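Local coordinates for TRAP dicarboxylate ABC transporter, substrate-binding protein (Roseobacter denitrificans, PDB 4OVQ), which binds beta-D-glucuronate as the periplasmic solute-binding component of a TRAP transport system, probably delivering it to the membrane permease, at residues L89-V102 / K124-Q136. Residues are numbered along the deposited sequence; the frame is centred on the assembly and turned at random.
Sequences LGPIGPLVPAANVV and KIIAAGMAEKGIQ
K133 runs alongside L95 and V96, in the opposite direction to each, and shows how a lysine can spend its carbon chain on apolar contact. Its CB meets L95 CG at 4.0 Å, and CG sits 3.9 Å from V96 CG2 while also touching L95 O. Bent at chi2 (-69°), the chain then carries CD and CE past L95 O, and NZ ends on a water at 2.9 Å that donates in turn to L95 O. With CG anti to the backbone N (chi1 169°), L95 sends CD2 tip to tip against I135 CD1. Cut back to an alanine, L95 would lose CG and both methyls, which would probably open a gap beside K133 CB and CD and leave I135 CD1 with less apolar contact. Deeper in, V96 CG1 presses on the backbone of G129, 3.4 Å from its C, where a CB would be tight against both V96 and A98. I126 sets CG1 against A98 O and CG2 against A99, while CD1 lies 3.9 Å from V102 CG1. A Schellman motif at G134 closes helix 121-132 and turns the chain into edge strand 135-141. The irregular segment 89-102 is thus packed between this helix, helix 70-79 beside I92 and L95, and helix 315-322 against V101, while L89 and M130 both touch C235 of strand 234-239.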
# COMPACT_ATOMS: atom_id res chain seq x y z
N LEU A 89 2.66 1.40 -2.45
CA LEU A 89 4.01 2.00 -2.48
C LEU A 89 5.01 1.34 -1.54
O LEU A 89 6.21 1.53 -1.70
CB LEU A 89 3.97 3.51 -2.28
CG LEU A 89 4.05 4.25 -3.62
CD1 LEU A 89 2.86 3.99 -4.50
CD2 LEU A 89 4.26 5.75 -3.40
N GLY A 90 4.53 0.56 -0.57
CA GLY A 90 5.41 -0.14 0.36
C GLY A 90 6.52 -0.93 -0.30
O GLY A 90 7.70 -0.70 -0.06
N PRO A 91 6.17 -1.86 -1.17
CA PRO A 91 7.19 -2.66 -1.89
C PRO A 91 7.92 -1.90 -3.01
O PRO A 91 8.93 -2.40 -3.52
CB PRO A 91 6.39 -3.85 -2.43
CG PRO A 91 5.08 -3.82 -1.65
CD PRO A 91 4.82 -2.40 -1.38
N ILE A 92 7.42 -0.72 -3.37
CA ILE A 92 8.16 0.16 -4.30
C ILE A 92 9.32 0.90 -3.61
O ILE A 92 10.34 1.24 -4.26
CB ILE A 92 7.22 1.17 -4.99
CG1 ILE A 92 6.21 0.41 -5.87
CG2 ILE A 92 8.03 2.21 -5.79
CD1 ILE A 92 5.24 1.27 -6.55
N GLY A 93 9.24 1.06 -2.30
CA GLY A 93 10.22 1.87 -1.59
C GLY A 93 11.64 1.40 -1.74
O GLY A 93 12.53 2.24 -1.90
N PRO A 94 11.87 0.09 -1.69
CA PRO A 94 13.27 -0.35 -1.80
C PRO A 94 13.88 -0.02 -3.18
O PRO A 94 15.10 0.12 -3.26
CB PRO A 94 13.18 -1.85 -1.58
CG PRO A 94 11.95 -2.01 -0.64
CD PRO A 94 10.97 -1.00 -1.24
N LEU A 95 13.05 0.15 -4.20
CA LEU A 95 13.51 0.48 -5.55
C LEU A 95 13.68 2.00 -5.77
O LEU A 95 14.52 2.43 -6.57
CB LEU A 95 12.51 -0.06 -6.58
CG LEU A 95 12.67 0.41 -8.03
CD1 LEU A 95 13.92 -0.18 -8.64
CD2 LEU A 95 11.45 0.05 -8.89
N VAL A 96 12.87 2.80 -5.07
CA VAL A 96 12.73 4.23 -5.32
C VAL A 96 12.79 5.03 -4.02
O VAL A 96 11.82 5.12 -3.30
CB VAL A 96 11.37 4.56 -6.00
CG1 VAL A 96 11.32 6.00 -6.46
CG2 VAL A 96 11.08 3.65 -7.19
N PRO A 97 13.95 5.63 -3.71
CA PRO A 97 14.14 6.34 -2.45
C PRO A 97 13.05 7.32 -2.11
O PRO A 97 12.65 7.38 -0.96
CB PRO A 97 15.47 7.09 -2.67
CG PRO A 97 16.20 6.24 -3.63
CD PRO A 97 15.16 5.65 -4.55
N ALA A 98 12.58 8.11 -3.08
CA ALA A 98 11.60 9.15 -2.79
C ALA A 98 10.28 8.49 -2.43
O ALA A 98 9.58 8.95 -1.53
CB ALA A 98 11.44 10.13 -3.95
N ALA A 99 9.94 7.39 -3.12
CA ALA A 99 8.69 6.70 -2.83
C ALA A 99 8.74 6.08 -1.46
O ALA A 99 7.73 5.92 -0.78
CB ALA A 99 8.41 5.62 -3.86
N ASN A 100 9.95 5.74 -1.03
CA ASN A 100 10.15 5.15 0.27
C ASN A 100 9.71 6.05 1.43
O ASN A 100 9.42 5.57 2.51
CB ASN A 100 11.63 4.75 0.41
CG ASN A 100 11.83 3.51 1.24
OD1 ASN A 100 10.94 2.68 1.39
ND2 ASN A 100 13.04 3.35 1.76
N VAL A 101 9.60 7.36 1.20
CA VAL A 101 9.16 8.26 2.25
C VAL A 101 7.75 7.94 2.80
O VAL A 101 7.48 8.16 3.97
CB VAL A 101 9.27 9.75 1.82
CG1 VAL A 101 8.09 10.17 0.98
CG2 VAL A 101 9.39 10.63 3.04
N VAL A 102 6.87 7.35 1.99
CA VAL A 102 5.49 7.11 2.44
C VAL A 102 5.41 5.86 3.31
O VAL A 102 4.37 5.60 3.93
CB VAL A 102 4.47 7.05 1.26
CG1 VAL A 102 4.56 8.30 0.41
CG2 VAL A 102 4.67 5.84 0.41
N LYS A 124 4.88 15.15 -6.78
CA LYS A 124 5.65 15.32 -8.00
C LYS A 124 7.03 14.71 -7.82
O LYS A 124 7.56 14.07 -8.73
CB LYS A 124 5.77 16.82 -8.32
CG LYS A 124 6.64 17.15 -9.53
CD LYS A 124 6.64 18.66 -9.83
CE LYS A 124 7.33 18.98 -11.15
NZ LYS A 124 6.50 18.64 -12.35
N ILE A 125 7.63 14.93 -6.65
CA ILE A 125 8.96 14.39 -6.34
C ILE A 125 8.92 12.86 -6.32
O ILE A 125 9.79 12.20 -6.91
CB ILE A 125 9.48 14.91 -4.98
CG1 ILE A 125 9.65 16.43 -5.01
CG2 ILE A 125 10.80 14.24 -4.64
CD1 ILE A 125 9.90 17.03 -3.65
N ILE A 126 7.90 12.30 -5.67
CA ILE A 126 7.75 10.84 -5.62
C ILE A 126 7.56 10.28 -7.02
O ILE A 126 8.20 9.31 -7.40
CB ILE A 126 6.58 10.43 -4.71
CG1 ILE A 126 6.94 10.72 -3.25
CG2 ILE A 126 6.30 8.97 -4.88
CD1 ILE A 126 5.78 10.81 -2.34
N ALA A 127 6.69 10.91 -7.81
CA ALA A 127 6.47 10.49 -9.20
C ALA A 127 7.73 10.56 -10.04
O ALA A 127 8.00 9.66 -10.85
CB ALA A 127 5.36 11.31 -9.84
N ALA A 128 8.50 11.65 -9.88
CA ALA A 128 9.71 11.82 -10.63
C ALA A 128 10.66 10.68 -10.33
O ALA A 128 11.21 10.08 -11.24
CB ALA A 128 10.36 13.14 -10.31
N GLY A 129 10.81 10.37 -9.04
CA GLY A 129 11.70 9.31 -8.61
C GLY A 129 11.24 7.99 -9.19
O GLY A 129 12.04 7.17 -9.64
N MSE A 130 9.94 7.78 -9.21
CA MSE A 130 9.41 6.54 -9.77
C MSE A 130 9.68 6.45 -11.26
O MSE A 130 10.16 5.43 -11.76
CB MSE A 130 7.91 6.42 -9.46
CG MSE A 130 7.64 6.08 -7.97
SE MSE A 130 5.72 5.94 -7.64
CE MSE A 130 5.37 4.41 -8.80
N ALA A 131 9.36 7.53 -11.98
CA ALA A 131 9.53 7.57 -13.42
C ALA A 131 11.00 7.31 -13.76
O ALA A 131 11.30 6.58 -14.71
CB ALA A 131 9.07 8.93 -13.96
N GLU A 132 11.89 7.86 -12.93
CA GLU A 132 13.34 7.65 -12.95
C GLU A 132 13.78 6.17 -12.89
O GLU A 132 14.80 5.79 -13.46
CB GLU A 132 13.97 8.45 -11.79
CG GLU A 132 15.36 8.00 -11.31
CD GLU A 132 15.84 8.77 -10.07
OE1 GLU A 132 15.46 9.95 -9.91
OE2 GLU A 132 16.58 8.19 -9.24
N LYS A 133 13.00 5.34 -12.19
CA LYS A 133 13.23 3.90 -12.15
C LYS A 133 12.29 3.10 -13.08
O LYS A 133 12.11 1.90 -12.88
CB LYS A 133 13.07 3.36 -10.72
CG LYS A 133 14.05 3.95 -9.73
CD LYS A 133 15.49 3.48 -9.97
CE LYS A 133 16.43 4.22 -9.07
NZ LYS A 133 17.60 3.39 -8.73
N GLY A 134 11.70 3.77 -14.06
CA GLY A 134 11.00 3.10 -15.14
C GLY A 134 9.53 2.82 -14.90
O GLY A 134 8.89 2.10 -15.67
N ILE A 135 9.00 3.36 -13.82
CA ILE A 135 7.60 3.14 -13.49
C ILE A 135 6.82 4.44 -13.28
O ILE A 135 7.07 5.19 -12.34
CB ILE A 135 7.43 2.22 -12.29
CG1 ILE A 135 7.99 2.81 -11.03
CG2 ILE A 135 8.02 0.84 -12.56
CD1 ILE A 135 8.16 1.78 -9.96
N GLN A 136 5.89 4.70 -14.17
CA GLN A 136 5.15 5.96 -14.14
C GLN A 136 3.82 5.83 -13.34
O GLN A 136 2.94 5.06 -13.73
CB GLN A 136 4.84 6.36 -15.58
CG GLN A 136 3.84 7.44 -15.77
CD GLN A 136 4.47 8.76 -15.66
OE1 GLN A 136 5.45 9.04 -16.36
NE2 GLN A 136 3.99 9.56 -14.73
O HOH W 1 16.88 1.33 -6.75